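PDB 3DOR: protein CT_858 from Chlamydia trachomatis, which is a secreted protease, probably a serine-type endopeptidase of the S41 peptidase family, whose mature form is a dimer. Local coordinates for residues B[481-486]-B[531-536]. Numbering follows the deposited sequence.
Sequences RALIVG and EPHIDL
Ile484 O receives two backbone N-H groups where residues 531-536 come alongside strand 483-486. The two donors reach this shared acceptor from different directions: His533 N, tilted from the carbonyl plane, lies 2.7 Å from Ile484 O, whereas Ile534 N, at 3.2 Å from the same Ile484 O, comes almost head-on (C=O...N 163°). Parallel pairing then continues with Gly486 N to Ile534 O at 3.1 Å and Leu536 N to Gly486 O at 2.7 Å. Strand 483-486 bonds on its other edge to strand 457-461, and 534-535 is the outermost strand within the chain of a mixed sheet in the S41 peptidase region.

The His533 side chain runs back beside Leu483 and Ile484. CG, anti to the carbonyl carbon (chi1 -71°), carries the ring along them to Ala482 O. His533 CB meets Leu483 CD2 at 3.5 Å, and His533 CG keeps touching that methyl. Farther out, CD2 faces Ile484 N in the ring plane, but 2.9 Å between His533 CD2 and Ile484 N is very short for a carbon, so the modelled turn of the ring is doubtful. At the tip, His533 NE2 makes a weak, bent bond (127° at the hydrogen) to Ala482 O, and this depends on the same ring placement.

The side chains of Ile484 and Pro532 cross at about a right angle, Ile484 CG2 packing on Pro532 CA and CB, while Ile484 CD1 reaches the imidazole; Lys477 of helix 468-478 touches both Ile484 and His533. On the other face from Ile484 and Pro532, Val485 CG1 meets Leu536 CD1 at 3.8 Å, with Val485 and Leu536 resting on helix 549-564. Glu531 turns away to salt bridges with Arg519 and Lys477. The strand pairing thus rests on four main-chain bonds, with apolar contacts on both faces, Ile484 with Pro532 and Val485 with Leu536; the imidazole's polar contribution stays unsettled because His533 CD2 lies so close to Ile484 N.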
loop_
_atom_site.group_PDB
_atom_site.type_symbol
_atom_site.label_atom_id
_atom_site.label_comp_id
_atom_site.label_asym_id
_atom_site.label_seq_id
_atom_site.Cartn_x
_atom_site.Cartn_y
_atom_site.Cartn_z
ATOM N N ARG B 481 -16.863 27.671 19.848
ATOM C CA ARG B 481 -18.087 26.867 19.733
ATOM C C ARG B 481 -18.340 26.032 20.987
ATOM O O ARG B 481 -19.485 25.739 21.332
ATOM C CB ARG B 481 -17.977 25.903 18.537
ATOM C CG ARG B 481 -19.109 25.967 17.520
ATOM C CD ARG B 481 -20.308 25.070 17.826
ATOM N NE ARG B 481 -20.961 25.476 19.049
ATOM C CZ ARG B 481 -22.055 24.922 19.553
ATOM N NH1 ARG B 481 -22.663 23.922 18.932
ATOM N NH2 ARG B 481 -22.501 25.344 20.721
ATOM N N ALA B 482 -17.267 25.626 21.651
ATOM C CA ALA B 482 -17.401 24.791 22.831
ATOM C C ALA B 482 -16.418 25.105 23.933
ATOM O O ALA B 482 -15.368 25.710 23.704
ATOM C CB ALA B 482 -17.256 23.320 22.441
ATOM N N LEU B 483 -16.770 24.663 25.133
ATOM C CA LEU B 483 -15.941 24.830 26.314
ATOM C C LEU B 483 -15.040 23.585 26.324
ATOM O O LEU B 483 -15.550 22.456 26.307
ATOM C CB LEU B 483 -16.840 24.845 27.549
ATOM C CG LEU B 483 -16.450 25.548 28.858
ATOM C CD1 LEU B 483 -16.435 24.537 29.981
ATOM C CD2 LEU B 483 -15.122 26.267 28.726
ATOM N N ILE B 484 -13.721 23.770 26.334
ATOM C CA ILE B 484 -12.807 22.625 26.330
ATOM C C ILE B 484 -12.282 22.423 27.750
ATOM O O ILE B 484 -11.730 23.345 28.352
ATOM C CB ILE B 484 -11.624 22.826 25.329
ATOM C CG1 ILE B 484 -12.102 22.709 23.877
ATOM C CG2 ILE B 484 -10.604 21.709 25.499
ATOM C CD1 ILE B 484 -13.130 23.656 23.489
ATOM N N VAL B 485 -12.448 21.209 28.270
ATOM C CA VAL B 485 -12.059 20.897 29.641
ATOM C C VAL B 485 -11.189 19.646 29.765
ATOM O O VAL B 485 -11.373 18.688 29.026
ATOM C CB VAL B 485 -13.333 20.699 30.499
ATOM C CG1 VAL B 485 -12.974 20.444 31.954
ATOM C CG2 VAL B 485 -14.226 21.927 30.368
ATOM N N GLY B 486 -10.246 19.664 30.709
ATOM C CA GLY B 486 -9.383 18.514 30.934
ATOM C C GLY B 486 -7.917 18.904 30.957
ATOM O O GLY B 486 -7.527 19.878 31.616
ATOM N N GLU B 531 -4.467 23.505 24.416
ATOM C CA GLU B 531 -4.800 23.773 25.798
ATOM C C GLU B 531 -6.309 23.863 25.965
ATOM O O GLU B 531 -7.024 24.266 25.043
ATOM C CB GLU B 531 -4.161 25.101 26.247
ATOM C CG GLU B 531 -4.846 26.387 25.726
ATOM C CD GLU B 531 -4.750 26.590 24.201
ATOM O OE1 GLU B 531 -3.825 26.044 23.561
ATOM O OE2 GLU B 531 -5.598 27.325 23.641
ATOM N N PRO B 532 -6.815 23.457 27.138
ATOM C CA PRO B 532 -8.253 23.515 27.416
ATOM C C PRO B 532 -8.547 24.898 27.983
ATOM O O PRO B 532 -7.620 25.632 28.306
ATOM C CB PRO B 532 -8.441 22.437 28.475
ATOM C CG PRO B 532 -7.152 22.547 29.271
ATOM C CD PRO B 532 -6.110 22.661 28.163
ATOM N N HIS B 533 -9.826 25.261 28.076
ATOM C CA HIS B 533 -10.213 26.537 28.676
ATOM C C HIS B 533 -10.002 26.324 30.171
ATOM O O HIS B 533 -9.482 27.186 30.861
ATOM C CB HIS B 533 -11.702 26.841 28.463
ATOM C CG HIS B 533 -12.063 27.194 27.057
ATOM N ND1 HIS B 533 -11.933 28.474 26.555
ATOM C CD2 HIS B 533 -12.594 26.448 26.060
ATOM C CE1 HIS B 533 -12.380 28.501 25.311
ATOM N NE2 HIS B 533 -12.786 27.285 24.988
ATOM N N ILE B 534 -10.415 25.155 30.658
ATOM C CA ILE B 534 -10.297 24.830 32.073
ATOM C C ILE B 534 -9.401 23.611 32.294
ATOM O O ILE B 534 -9.730 22.508 31.860
ATOM C CB ILE B 534 -11.687 24.510 32.702
ATOM C CG1 ILE B 534 -12.675 25.662 32.472
ATOM C CG2 ILE B 534 -11.519 24.211 34.183
ATOM C CD1 ILE B 534 -12.272 26.979 33.093
ATOM N N ASP B 535 -8.276 23.809 32.974
ATOM C CA ASP B 535 -7.370 22.708 33.251
ATOM C C ASP B 535 -7.975 21.902 34.393
ATOM O O ASP B 535 -8.127 22.406 35.494
ATOM C CB ASP B 535 -5.995 23.234 33.643
ATOM C CG ASP B 535 -5.009 22.118 33.901
ATOM O OD1 ASP B 535 -4.947 21.622 35.044
ATOM O OD2 ASP B 535 -4.306 21.720 32.957
ATOM N N LEU B 536 -8.328 20.653 34.115
ATOM C CA LEU B 536 -8.959 19.788 35.100
ATOM C C LEU B 536 -8.333 18.404 35.069
ATOM O O LEU B 536 -8.844 17.497 34.405
ATOM C CB LEU B 536 -10.447 19.656 34.783
ATOM C CG LEU B 536 -11.530 19.638 35.861
ATOM C CD1 LEU B 536 -12.678 18.798 35.335
ATOM C CD2 LEU B 536 -11.029 19.090 37.187
#